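Local coordinates for minor capsid protein (Cafeteriavirus-dependent mavirus, PDB 6G42) that probably forms the pentameric pentons that close the fivefold vertices of the virophage capsid, built on a single jelly-roll fold, at residues 76-81 / 153-158; 13-18 / 295-300; 140-145 / 193-198; 61-66 / 199-204. All blocks are in the same frame, centred on the assembly; numbering follows the deposited sequence. Where two conformers were deposited one is given.

Interaction 1 (76-81 / 153-158)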
loop_
_atom_site.group_PDB
_atom_site.type_symbol
_atom_site.label_atom_id
_atom_site.label_comp_id
_atom_site.label_asym_id
_atom_site.label_seq_id
_atom_site.Cartn_x
_atom_site.Cartn_y
_atom_site.Cartn_z
ATOM N N GLY C 76 -6.790 20.843 34.274
ATOM C CA GLY C 76 -6.363 21.673 35.399
ATOM C C GLY C 76 -5.433 22.787 34.970
ATOM O O GLY C 76 -5.012 22.842 33.815
ATOM N N ILE C 77 -5.128 23.686 35.902
ATOM C CA ILE C 77 -4.216 24.807 35.642
ATOM C C ILE C 77 -3.199 24.927 36.768
ATOM O O ILE C 77 -3.563 24.953 37.944
ATOM C CB ILE C 77 -4.972 26.135 35.454
ATOM C CG1 ILE C 77 -6.114 25.919 34.456
ATOM C CG2 ILE C 77 -4.013 27.229 34.988
ATOM C CD1 ILE C 77 -6.789 27.166 33.949
ATOM N N PHE C 78 -1.928 25.013 36.376
ATOM C CA PHE C 78 -0.786 25.022 37.288
ATOM C C PHE C 78 -0.050 26.346 37.130
ATOM O O PHE C 78 0.431 26.665 36.040
ATOM C CB PHE C 78 0.143 23.856 36.946
ATOM C CG PHE C 78 1.275 23.659 37.918
ATOM C CD1 PHE C 78 1.075 22.968 39.106
ATOM C CD2 PHE C 78 2.551 24.138 37.631
ATOM C CE1 PHE C 78 2.121 22.773 39.998
ATOM C CE2 PHE C 78 3.601 23.947 38.519
ATOM C CZ PHE C 78 3.387 23.262 39.704
ATOM N N ASN C 79 0.020 27.115 38.214
ATOM C CA ASN C 79 0.720 28.399 38.224
ATOM C C ASN C 79 2.211 28.155 38.457
ATOM O O ASN C 79 2.579 27.346 39.308
ATOM C CB ASN C 79 0.150 29.303 39.325
ATOM C CG ASN C 79 0.549 30.770 39.170
ATOM O OD1 ASN C 79 1.148 31.176 38.171
ATOM N ND2 ASN C 79 0.203 31.575 40.168
ATOM N N ARG C 80 3.054 28.851 37.699
ATOM C CA ARG C 80 4.512 28.727 37.840
ATOM C C ARG C 80 5.042 29.498 39.043
ATOM O O ARG C 80 5.824 28.954 39.825
ATOM C CB ARG C 80 5.233 29.209 36.583
ATOM C CG ARG C 80 5.317 28.177 35.472
ATOM C CD ARG C 80 5.821 28.842 34.210
ATOM N NE ARG C 80 6.443 27.938 33.249
ATOM C CZ ARG C 80 6.989 28.330 32.097
ATOM N NH1 ARG C 80 6.993 29.615 31.746
ATOM N NH2 ARG C 80 7.538 27.437 31.283
ATOM N N SER C 81 4.620 30.758 39.174
ATOM C CA SER C 81 5.102 31.656 40.235
ATOM C C SER C 81 4.901 31.074 41.640
ATOM O O SER C 81 5.870 30.911 42.382
ATOM C CB SER C 81 4.448 33.040 40.119
ATOM O OG SER C 81 3.061 32.941 39.857
ATOM N N GLY C 153 3.145 32.471 32.384
ATOM C CA GLY C 153 2.460 32.359 33.672
ATOM C C GLY C 153 2.100 30.945 34.096
ATOM O O GLY C 153 2.510 30.488 35.163
ATOM N N HIS C 154 1.334 30.258 33.252
ATOM C CA HIS C 154 0.658 29.009 33.630
ATOM C C HIS C 154 0.903 27.842 32.670
ATOM O O HIS C 154 1.457 28.011 31.582
ATOM C CB HIS C 154 -0.852 29.253 33.731
ATOM C CG HIS C 154 -1.223 30.437 34.571
ATOM N ND1 HIS C 154 -1.296 31.718 34.068
ATOM C CD2 HIS C 154 -1.543 30.530 35.882
ATOM C CE1 HIS C 154 -1.648 32.550 35.032
ATOM N NE2 HIS C 154 -1.805 31.854 36.144
ATOM N N PHE C 155 0.479 26.660 33.113
ATOM C CA PHE C 155 0.427 25.449 32.292
ATOM C C PHE C 155 -0.998 24.904 32.242
ATOM O O PHE C 155 -1.837 25.257 33.072
ATOM C CB PHE C 155 1.311 24.357 32.896
ATOM C CG PHE C 155 2.769 24.480 32.565
ATOM C CD1 PHE C 155 3.200 24.526 31.241
ATOM C CD2 PHE C 155 3.725 24.489 33.580
ATOM C CE1 PHE C 155 4.550 24.616 30.937
ATOM C CE2 PHE C 155 5.076 24.574 33.283
ATOM C CZ PHE C 155 5.489 24.638 31.959
ATOM N N ILE C 156 -1.250 24.033 31.266
ATOM C CA ILE C 156 -2.462 23.211 31.217
ATOM C C ILE C 156 -2.091 21.814 31.718
ATOM O O ILE C 156 -1.058 21.267 31.326
ATOM C CB ILE C 156 -3.037 23.112 29.788
ATOM C CG1 ILE C 156 -3.449 24.499 29.276
ATOM C CG2 ILE C 156 -4.243 22.171 29.746
ATOM C CD1 ILE C 156 -3.649 24.575 27.775
ATOM N N MET C 157 -2.946 21.248 32.571
ATOM C CA MET C 157 -2.749 19.913 33.157
ATOM C C MET C 157 -3.723 18.917 32.547
ATOM O O MET C 157 -4.894 19.235 32.371
ATOM C CB MET C 157 -3.009 19.939 34.663
ATOM C CG MET C 157 -2.042 20.773 35.485
ATOM S SD MET C 157 -2.708 21.121 37.125
ATOM C CE MET C 157 -2.871 19.480 37.823
ATOM N N PHE C 158 -3.227 17.722 32.233
ATOM C CA PHE C 158 -4.038 16.589 31.766
ATOM C C PHE C 158 -3.857 15.463 32.781
ATOM O O PHE C 158 -2.725 15.126 33.139
ATOM C CB PHE C 158 -3.515 16.078 30.410
ATOM C CG PHE C 158 -4.017 16.830 29.192
ATOM C CD1 PHE C 158 -4.377 18.179 29.234
ATOM C CD2 PHE C 158 -4.071 16.176 27.965
ATOM C CE1 PHE C 158 -4.811 18.839 28.093
ATOM C CE2 PHE C 158 -4.503 16.835 26.822
ATOM C CZ PHE C 158 -4.874 18.169 26.887
#
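The Phe155 ring receives Phe78 CD2 at its edge, near its plane, 4.2 Å from CD2 of Phe155. Against the same ring runs the Arg80 side chain, with NH2 3.5 Å from Phe155 CZ and NE also close; the guanidinium plane stands 85° to the ring, so no parallel stack forms. Arg80 NH1 is held by the carbonyl of Asn152, which fixes the far end of this chain. The His154 imidazole has Phe78 O at its edge, while Ile77 CG2 reaches the His154 CB at 4.0 Å.

The strands that carry these groups, 74-79 and 154-158, are the second and middle strands of a five-stranded antiparallel sheet, in a region that the chain inserts between strands 49-62 and 201-207 of the jelly-roll. Phe155 N donates to Phe78 O at 2.9 Å, in the carbonyl plane, and the return bond from Phe78 N to Phe155 O is weak. Met157 N donates to Gly76 O, from 49° above the carbonyl plane.

On the face carrying Phe78, Phe155 and Met157, with CG beside the backbone N (chi1 -65°) and SD carried on by a near-anti chi2, Met157 SD lies 4.0 Å from Phe78 CB. Past the strand end, Arg80 N reaches Gly153 O at 3.1 Å.

Interaction 2 (13-18 / 295-300)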
loop_
_atom_site.group_PDB
_atom_site.type_symbol
_atom_site.label_atom_id
_atom_site.label_comp_id
_atom_site.label_asym_id
_atom_site.label_seq_id
_atom_site.Cartn_x
_atom_site.Cartn_y
_atom_site.Cartn_z
ATOM N N GLU C 13 -27.440 -12.407 -0.387
ATOM C CA GLU C 13 -28.568 -11.785 0.295
ATOM C C GLU C 13 -28.399 -10.263 0.377
ATOM O O GLU C 13 -27.281 -9.765 0.439
ATOM C CB GLU C 13 -28.742 -12.407 1.685
ATOM C CG GLU C 13 -30.147 -12.306 2.261
ATOM C CD GLU C 13 -31.215 -13.098 1.511
ATOM O OE1 GLU C 13 -30.938 -14.227 1.048
ATOM O OE2 GLU C 13 -32.355 -12.594 1.403
ATOM N N THR C 14 -29.523 -9.544 0.350
ATOM C CA THR C 14 -29.545 -8.073 0.403
ATOM C C THR C 14 -30.669 -7.536 1.292
ATOM O O THR C 14 -31.686 -8.199 1.498
ATOM C CB THR C 14 -29.710 -7.441 -0.998
ATOM O OG1 THR C 14 -30.844 -8.019 -1.657
ATOM C CG2 THR C 14 -28.474 -7.672 -1.844
ATOM N N ILE C 15 -30.456 -6.334 1.822
ATOM C CA ILE C 15 -31.481 -5.594 2.557
ATOM C C ILE C 15 -31.551 -4.210 1.940
ATOM O O ILE C 15 -30.575 -3.467 1.984
ATOM C CB ILE C 15 -31.157 -5.434 4.064
ATOM C CG1 ILE C 15 -30.803 -6.773 4.710
ATOM C CG2 ILE C 15 -32.336 -4.808 4.806
ATOM C CD1 ILE C 15 -30.161 -6.617 6.075
ATOM N N LYS C 16 -32.694 -3.891 1.342
ATOM C CA LYS C 16 -33.052 -2.512 1.014
ATOM C C LYS C 16 -33.790 -1.917 2.222
ATOM O O LYS C 16 -34.362 -2.647 3.040
ATOM C CB LYS C 16 -33.919 -2.473 -0.249
ATOM C CG LYS C 16 -34.121 -1.080 -0.843
ATOM C CD LYS C 16 -34.183 -1.108 -2.369
ATOM C CE LYS C 16 -34.390 0.277 -2.975
ATOM N NZ LYS C 16 -33.106 1.011 -3.170
ATOM N N SER C 17 -33.752 -0.596 2.347
ATOM C CA SER C 17 -34.457 0.106 3.422
ATOM C C SER C 17 -35.248 1.293 2.885
ATOM O O SER C 17 -35.175 1.625 1.702
ATOM C CB SER C 17 -33.466 0.568 4.493
ATOM O OG SER C 17 -34.147 0.970 5.670
ATOM N N ASN C 18 -36.011 1.918 3.774
ATOM C CA ASN C 18 -36.787 3.118 3.449
ATOM C C ASN C 18 -37.146 3.891 4.724
ATOM O O ASN C 18 -36.830 3.447 5.824
ATOM C CB ASN C 18 -38.045 2.747 2.639
ATOM C CG ASN C 18 -38.927 1.713 3.340
ATOM O OD1 ASN C 18 -39.388 1.928 4.462
ATOM N ND2 ASN C 18 -39.179 0.589 2.668
ATOM N N THR C 295 -29.929 2.954 3.726
ATOM C CA THR C 295 -29.015 1.831 3.915
ATOM C C THR C 295 -29.268 0.715 2.909
ATOM O O THR C 295 -30.397 0.259 2.747
ATOM C CB THR C 295 -29.138 1.240 5.343
ATOM O OG1 THR C 295 -28.802 2.245 6.313
ATOM C CG2 THR C 295 -28.217 0.030 5.537
ATOM N N VAL C 296 -28.202 0.294 2.237
ATOM C CA VAL C 296 -28.192 -0.954 1.483
ATOM C C VAL C 296 -27.142 -1.850 2.111
ATOM O O VAL C 296 -26.058 -1.396 2.463
ATOM C CB VAL C 296 -27.888 -0.750 -0.011
ATOM C CG1 VAL C 296 -27.880 -2.088 -0.754
ATOM C CG2 VAL C 296 -28.920 0.185 -0.623
ATOM N N ILE C 297 -27.490 -3.123 2.261
ATOM C CA ILE C 297 -26.611 -4.103 2.880
ATOM C C ILE C 297 -26.516 -5.323 1.970
ATOM O O ILE C 297 -27.532 -5.850 1.543
ATOM C CB ILE C 297 -27.081 -4.421 4.315
ATOM C CG1 ILE C 297 -26.688 -3.238 5.204
ATOM C CG2 ILE C 297 -26.450 -5.702 4.846
ATOM C CD1 ILE C 297 -27.281 -3.235 6.581
ATOM N N GLN C 298 -25.286 -5.720 1.649
ATOM C CA GLN C 298 -25.012 -6.883 0.801
ATOM C C GLN C 298 -24.203 -7.891 1.597
ATOM O O GLN C 298 -23.523 -7.539 2.563
ATOM C CB GLN C 298 -24.257 -6.480 -0.459
ATOM C CG GLN C 298 -25.103 -5.740 -1.482
ATOM C CD GLN C 298 -24.274 -4.990 -2.516
ATOM O OE1 GLN C 298 -23.047 -5.117 -2.564
ATOM N NE2 GLN C 298 -24.942 -4.197 -3.348
ATOM N N LEU C 299 -24.281 -9.146 1.172
ATOM C CA LEU C 299 -23.810 -10.271 1.974
ATOM C C LEU C 299 -23.638 -11.506 1.099
ATOM O O LEU C 299 -24.524 -11.847 0.324
ATOM C CB LEU C 299 -24.835 -10.534 3.078
ATOM C CG LEU C 299 -24.520 -11.525 4.196
ATOM C CD1 LEU C 299 -25.113 -11.026 5.506
ATOM C CD2 LEU C 299 -25.057 -12.914 3.878
ATOM N N LYS C 300 -22.494 -12.165 1.218
ATOM C CA LYS C 300 -22.197 -13.350 0.414
ATOM C C LYS C 300 -21.577 -14.423 1.306
ATOM O O LYS C 300 -20.565 -14.180 1.965
ATOM C CB LYS C 300 -21.263 -12.991 -0.742
ATOM C CG LYS C 300 -21.232 -14.016 -1.871
ATOM C CD LYS C 300 -20.664 -13.419 -3.159
ATOM C CE LYS C 300 -21.049 -14.210 -4.403
ATOM N NZ LYS C 300 -19.919 -15.022 -4.923
#
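Ile15 packs alongside Ile297 at one outer pair of strands, counted within the chain, of a four-stranded antiparallel sheet whose order, 8-15, 296-305, 49-62, 248-264, is that of the BIDG sheet of a viral jelly-roll. The first and last strands of the chain thus lie side by side, their axes at 168°.

Backbone bonds set the register. Ile15 N donates to Ile297 O at 3.0 Å and Ile297 N returns the bond to Ile15 O at 3.1 Å, each in the plane of its acceptor carbonyl. Further along, Glu13 N meets Leu299 O, tilted 19° from the carbonyl plane. A CA-H...O contact from Thr14 CA adds a second approach to Ile297 O, at 3.2 Å.

Apolar contacts follow the two faces. Ile15 and Ile297 point the same way, CD1 of Ile15 touching CG2 of Ile297 at 4.0 Å; Val34 and Leu291 pack nearby, on the side turned to the interior of the sandwich. On the other face Thr14 runs beside Gln298.

The polar ends find partners outside the pair: Gln298 NE2 bonds to Ser202 OG of the second subunit, and the buried Ser17 OG to Leu292 O of the same chain. With its CG2 beside the backbone N (chi1 52° for OG1), Thr14 brings that methyl to 3.9 Å from Gln298 CG.

Interaction 3 (140-145 / 193-198)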
loop_
_atom_site.group_PDB
_atom_site.type_symbol
_atom_site.label_atom_id
_atom_site.label_comp_id
_atom_site.label_asym_id
_atom_site.label_seq_id
_atom_site.Cartn_x
_atom_site.Cartn_y
_atom_site.Cartn_z
ATOM N N LYS C 140 -7.015 16.099 11.269
ATOM C CA LYS C 140 -7.504 15.079 12.228
ATOM C C LYS C 140 -6.747 15.040 13.582
ATOM O O LYS C 140 -6.728 14.014 14.273
ATOM C CB LYS C 140 -7.560 13.690 11.572
ATOM C CG LYS C 140 -8.592 13.579 10.454
ATOM C CD LYS C 140 -7.967 13.564 9.070
ATOM C CE LYS C 140 -7.349 12.208 8.744
ATOM N NZ LYS C 140 -6.777 12.167 7.365
ATOM N N LYS C 141 -6.167 16.179 13.960
ATOM C CA LYS C 141 -5.374 16.328 15.180
ATOM C C LYS C 141 -5.956 17.449 16.019
ATOM O O LYS C 141 -6.427 18.450 15.477
ATOM C CB LYS C 141 -3.933 16.680 14.837
ATOM C CG LYS C 141 -3.159 15.564 14.164
ATOM C CD LYS C 141 -1.898 16.102 13.510
ATOM C CE LYS C 141 -0.971 14.979 13.081
ATOM N NZ LYS C 141 0.331 15.510 12.598
ATOM N N PHE C 142 -5.918 17.279 17.337
ATOM C CA PHE C 142 -6.385 18.303 18.265
ATOM C C PHE C 142 -5.289 19.340 18.493
ATOM O O PHE C 142 -4.100 19.001 18.527
ATOM C CB PHE C 142 -6.819 17.678 19.590
ATOM C CG PHE C 142 -8.065 16.847 19.482
ATOM C CD1 PHE C 142 -7.996 15.519 19.079
ATOM C CD2 PHE C 142 -9.315 17.394 19.777
ATOM C CE1 PHE C 142 -9.147 14.747 18.976
ATOM C CE2 PHE C 142 -10.469 16.625 19.675
ATOM C CZ PHE C 142 -10.386 15.299 19.273
ATOM N N GLU C 143 -5.708 20.597 18.646
ATOM C CA GLU C 143 -4.799 21.738 18.799
ATOM C C GLU C 143 -5.112 22.527 20.065
ATOM O O GLU C 143 -6.270 22.615 20.479
ATOM C CB GLU C 143 -4.924 22.679 17.599
ATOM C CG GLU C 143 -4.620 22.041 16.256
ATOM C CD GLU C 143 -4.689 23.038 15.118
ATOM O OE1 GLU C 143 -5.688 23.779 15.023
ATOM O OE2 GLU C 143 -3.750 23.072 14.298
ATOM N N ILE C 144 -4.071 23.107 20.661
ATOM C CA ILE C 144 -4.205 24.033 21.788
ATOM C C ILE C 144 -3.649 25.376 21.336
ATOM O O ILE C 144 -2.488 25.462 20.927
ATOM C CB ILE C 144 -3.457 23.529 23.044
ATOM C CG1 ILE C 144 -4.132 22.266 23.592
ATOM C CG2 ILE C 144 -3.434 24.590 24.141
ATOM C CD1 ILE C 144 -3.228 21.403 24.447
ATOM N N THR C 145 -4.489 26.409 21.407
ATOM C CA THR C 145 -4.105 27.783 21.064
ATOM C C THR C 145 -3.926 28.599 22.344
ATOM O O THR C 145 -4.748 28.514 23.260
ATOM C CB THR C 145 -5.147 28.441 20.145
ATOM O OG1 THR C 145 -5.285 27.653 18.959
ATOM C CG2 THR C 145 -4.731 29.863 19.752
ATOM N N SER C 193 -1.994 11.545 14.852
ATOM C CA SER C 193 -3.427 11.337 15.044
ATOM C C SER C 193 -3.664 10.304 16.147
ATOM O O SER C 193 -2.960 9.297 16.205
ATOM C CB SER C 193 -4.073 10.874 13.737
ATOM O OG SER C 193 -5.486 10.851 13.846
ATOM N N THR C 194 -4.635 10.578 17.026
ATOM C CA THR C 194 -5.004 9.668 18.134
ATOM C C THR C 194 -6.501 9.301 18.162
ATOM O O THR C 194 -7.036 8.910 19.203
ATOM C CB THR C 194 -4.605 10.248 19.517
ATOM O OG1 THR C 194 -5.384 11.418 19.804
ATOM C CG2 THR C 194 -3.123 10.579 19.562
ATOM N N LEU C 195 -7.161 9.377 17.011
ATOM C CA LEU C 195 -8.571 9.020 16.905
ATOM C C LEU C 195 -8.804 7.532 17.208
ATOM O O LEU C 195 -9.874 7.154 17.674
ATOM C CB LEU C 195 -9.110 9.377 15.516
ATOM C CG LEU C 195 -8.923 10.819 15.012
ATOM C CD1 LEU C 195 -9.617 11.009 13.668
ATOM C CD2 LEU C 195 -9.434 11.840 16.022
ATOM N N GLU C 196 -7.799 6.699 16.950
ATOM C CA GLU C 196 -7.805 5.277 17.346
ATOM C C GLU C 196 -7.973 5.044 18.860
ATOM O O GLU C 196 -8.514 4.018 19.261
ATOM C CB GLU C 196 -6.537 4.567 16.829
ATOM C CG GLU C 196 -5.228 5.072 17.423
ATOM C CD GLU C 196 -3.986 4.482 16.774
ATOM O OE1 GLU C 196 -3.974 3.269 16.483
ATOM O OE2 GLU C 196 -3.001 5.226 16.582
ATOM N N PHE C 197 -7.497 5.988 19.679
ATOM C CA PHE C 197 -7.654 5.966 21.157
ATOM C C PHE C 197 -9.013 6.463 21.669
ATOM O O PHE C 197 -9.301 6.343 22.863
ATOM C CB PHE C 197 -6.570 6.832 21.824
ATOM C CG PHE C 197 -5.216 6.183 21.891
ATOM C CD1 PHE C 197 -4.427 6.072 20.750
ATOM C CD2 PHE C 197 -4.713 5.707 23.102
ATOM C CE1 PHE C 197 -3.178 5.478 20.805
ATOM C CE2 PHE C 197 -3.465 5.112 23.165
ATOM C CZ PHE C 197 -2.696 4.995 22.014
ATOM N N LEU C 198 -9.811 7.056 20.782
ATOM C CA LEU C 198 -11.101 7.663 21.121
ATOM C C LEU C 198 -12.317 6.840 20.678
ATOM O O LEU C 198 -13.347 6.843 21.356
ATOM C CB LEU C 198 -11.176 9.068 20.504
ATOM C CG LEU C 198 -10.030 10.044 20.835
ATOM C CD1 LEU C 198 -10.271 11.401 20.191
ATOM C CD2 LEU C 198 -9.835 10.229 22.331
#
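Phe142 presents the CE1 corner of its ring to Leu198, whose CD1 lies 3.7 Å away, the two side chains coming from opposite directions. This joins strand 141-145, the middle one of a three-stranded antiparallel sheet in the region inserted into the jelly-roll, to a single turn in the connection that leads back to jelly-roll strand 201-207. The turn has helical backbone angles at 195-197, and two bonds span three residues each: Phe197 N to Thr194 O and Leu198 N to Leu195 O. It thereby sets Leu195 and Leu198 on one side, toward the strand.

Leu195 approaches the same ring corner obliquely, its CD2 4.2 Å from Phe142 CE1. Phe142 owes its position to chi1 of -69°, which swings the ring beside its backbone N and over to the turn. The rings of Phe135 and Phe166, the latter edge-to-face, enclose it further, and Tyr106 of helix 106-120 touches Phe142, Leu195 and Leu198 alike.

Around Lys140 the contact is slighter and partly polar. Ser193 OG donates a weak hydrogen bond to Lys140 O at 3.4 Å. Beside it the aliphatic root of the lysine adds an apolar touch, Lys140 CB lying 4.0 Å from Leu195 CD1.

Interaction 4 (61-66 / 199-204)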
loop_
_atom_site.group_PDB
_atom_site.type_symbol
_atom_site.label_atom_id
_atom_site.label_comp_id
_atom_site.label_asym_id
_atom_site.label_seq_id
_atom_site.Cartn_x
_atom_site.Cartn_y
_atom_site.Cartn_z
ATOM N N ILE C 61 -24.460 3.641 6.432
ATOM C CA ILE C 61 -24.807 3.445 7.837
ATOM C C ILE C 61 -24.184 4.558 8.665
ATOM O O ILE C 61 -23.364 5.327 8.156
ATOM C CB ILE C 61 -24.275 2.107 8.365
ATOM C CG1 ILE C 61 -22.745 2.064 8.269
ATOM C CG2 ILE C 61 -24.893 0.958 7.585
ATOM C CD1 ILE C 61 -22.135 0.982 9.110
ATOM N N ARG C 62 -24.560 4.621 9.941
ATOM C CA ARG C 62 -23.994 5.596 10.882
ATOM C C ARG C 62 -23.335 4.880 12.052
ATOM O O ARG C 62 -23.861 3.887 12.549
ATOM C CB ARG C 62 -25.076 6.542 11.395
ATOM C CG ARG C 62 -24.524 7.889 11.817
ATOM C CD ARG C 62 -25.506 8.678 12.654
ATOM N NE ARG C 62 -25.030 10.041 12.888
ATOM C CZ ARG C 62 -25.582 10.910 13.736
ATOM N NH1 ARG C 62 -26.652 10.578 14.465
ATOM N NH2 ARG C 62 -25.057 12.129 13.867
ATOM N N LEU C 63 -22.184 5.388 12.485
ATOM C CA LEU C 63 -21.459 4.822 13.621
ATOM C C LEU C 63 -21.008 5.927 14.578
ATOM O O LEU C 63 -20.660 7.024 14.137
ATOM C CB LEU C 63 -20.249 4.025 13.139
ATOM C CG LEU C 63 -20.509 2.734 12.354
ATOM C CD1 LEU C 63 -19.194 2.178 11.825
ATOM C CD2 LEU C 63 -21.223 1.681 13.191
ATOM N N PRO C 64 -21.021 5.645 15.896
ATOM C CA PRO C 64 -20.526 6.632 16.851
ATOM C C PRO C 64 -19.009 6.743 16.859
ATOM O O PRO C 64 -18.306 5.764 16.586
ATOM C CB PRO C 64 -21.041 6.116 18.195
ATOM C CG PRO C 64 -21.224 4.651 18.006
ATOM C CD PRO C 64 -21.633 4.483 16.572
ATOM N N LEU C 65 -18.530 7.944 17.165
ATOM C CA LEU C 65 -17.105 8.252 17.222
ATOM C C LEU C 65 -16.518 8.274 18.644
ATOM O O LEU C 65 -15.310 8.109 18.810
ATOM C CB LEU C 65 -16.847 9.601 16.543
ATOM C CG LEU C 65 -17.412 9.824 15.137
ATOM C CD1 LEU C 65 -16.771 11.052 14.511
ATOM C CD2 LEU C 65 -17.206 8.623 14.227
ATOM N N PHE C 66 -17.359 8.484 19.657
ATOM C CA PHE C 66 -16.911 8.641 21.048
ATOM C C PHE C 66 -18.003 8.173 22.017
ATOM O O PHE C 66 -19.192 8.224 21.690
ATOM C CB PHE C 66 -16.540 10.104 21.314
ATOM C CG PHE C 66 -15.822 10.329 22.619
ATOM C CD1 PHE C 66 -14.495 9.945 22.773
ATOM C CD2 PHE C 66 -16.464 10.939 23.694
ATOM C CE1 PHE C 66 -13.822 10.155 23.976
ATOM C CE2 PHE C 66 -15.794 11.158 24.897
ATOM C CZ PHE C 66 -14.474 10.763 25.038
ATOM N N THR C 199 -12.212 6.167 19.537
ATOM C CA THR C 199 -13.316 5.349 19.025
ATOM C C THR C 199 -13.718 4.237 20.008
ATOM O O THR C 199 -12.865 3.465 20.461
ATOM C CB THR C 199 -13.033 4.740 17.624
ATOM O OG1 THR C 199 -14.152 3.941 17.221
ATOM C CG2 THR C 199 -11.768 3.866 17.593
ATOM N N PRO C 200 -15.020 4.154 20.340
ATOM C CA PRO C 200 -15.487 3.081 21.198
ATOM C C PRO C 200 -15.715 1.767 20.455
ATOM O O PRO C 200 -15.960 0.752 21.104
ATOM C CB PRO C 200 -16.820 3.621 21.706
ATOM C CG PRO C 200 -17.344 4.401 20.556
ATOM C CD PRO C 200 -16.138 5.015 19.903
ATOM N N ILE C 201 -15.634 1.783 19.122
ATOM C CA ILE C 201 -16.000 0.636 18.301
ATOM C C ILE C 201 -14.788 -0.246 18.023
ATOM O O ILE C 201 -13.791 0.216 17.458
ATOM C CB ILE C 201 -16.652 1.093 16.983
ATOM C CG1 ILE C 201 -17.855 1.980 17.319
ATOM C CG2 ILE C 201 -17.065 -0.113 16.130
ATOM C CD1 ILE C 201 -18.618 2.508 16.138
ATOM N N SER C 202 -14.911 -1.517 18.404
ATOM C CA SER C 202 -13.846 -2.512 18.261
ATOM C C SER C 202 -14.071 -3.438 17.066
ATOM O O SER C 202 -13.267 -3.457 16.136
ATOM C CB SER C 202 -13.732 -3.338 19.540
ATOM O OG SER C 202 -12.899 -4.470 19.350
ATOM N N HIS C 203 -15.171 -4.188 17.112
ATOM C CA HIS C 203 -15.497 -5.214 16.114
ATOM C C HIS C 203 -16.940 -5.066 15.631
ATOM O O HIS C 203 -17.770 -4.476 16.323
ATOM C CB HIS C 203 -15.321 -6.614 16.713
ATOM C CG HIS C 203 -13.919 -7.144 16.652
ATOM N ND1 HIS C 203 -13.000 -6.958 17.662
ATOM C CD2 HIS C 203 -13.293 -7.892 15.712
ATOM C CE1 HIS C 203 -11.866 -7.555 17.340
ATOM N NE2 HIS C 203 -12.017 -8.126 16.160
ATOM N N ILE C 204 -17.213 -5.586 14.432
ATOM C CA ILE C 204 -18.572 -5.712 13.886
ATOM C C ILE C 204 -18.695 -7.170 13.468
ATOM O O ILE C 204 -17.871 -7.676 12.704
ATOM C CB ILE C 204 -18.817 -4.802 12.659
ATOM C CG1 ILE C 204 -18.746 -3.323 13.062
ATOM C CG2 ILE C 204 -20.176 -5.106 12.023
ATOM C CD1 ILE C 204 -18.715 -2.356 11.897
HETATM O O HOH W 1 -15.859 5.306 15.775
#
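Ile201 rests its CD1 methyl against Leu63 and Pro64 together, at the point where the chain leaves the jelly-roll after strand 49-62 and re-enters it at strand 201-207. The two segments form no direct hydrogen bond with each other; their union rests on packing and one bridging water.

The Ile201 side chain is extended, with CG1 beside the backbone N (chi1 -56°) and CD1 carried straight on (chi2 -180°). That shape delivers the methyl to 3.7 Å from Leu63 CB and 3.6 Å from Pro64 CD, crossing both side chains at about a right angle. Leu63 adds its CD2 methyl to the same spot, and Ile279 of strand 272-281 touches both Leu63 and Ile201.

Across this contact the ring of Pro200 meets main chain: its CD lies 3.4 Å from Leu65 O. Thr199 CA makes a CA-H...O contact with this same oxygen. Leu65 and Phe66 both face Met103 in a classic beta bulge, and their side chains are directed away from the 199-204 segment, which leaves backbone for Pro200 to meet.

Thr199 has its OG1 anti to the backbone N (chi1 179°), where it accepts from Ile201 N at 3.2 Å and closes an ST turn. The hydroxyl is used twice: it donates to a water 2.6 Å from Thr199 OG1, and this water in turn donates to Pro64 O.

How the interactions relate
The four contacts are strung along an elongated subunit. Interactions 1 and 2 lie on opposite sides of its centre, 53 Å apart between centres, while interaction 4 sits about 3 Å from the chain centre, where jelly-roll and inserted region join. Interaction 2 touches interaction 4 through Thr295 CG2 and Ile61 CG2 (4.0 Å), and their strands are neighbours in one sheet. Interaction 3 touches interaction 4, Leu198 O of the former lying 3.6 Å from Phe66 CD1 of the latter, and Ile144 CG2 of interaction 3 packs on Ile156 CD1 of interaction 1. Around the pentamer, the outer face of interaction 2 meets the 199-204 segment of interaction 4 in a neighbouring subunit.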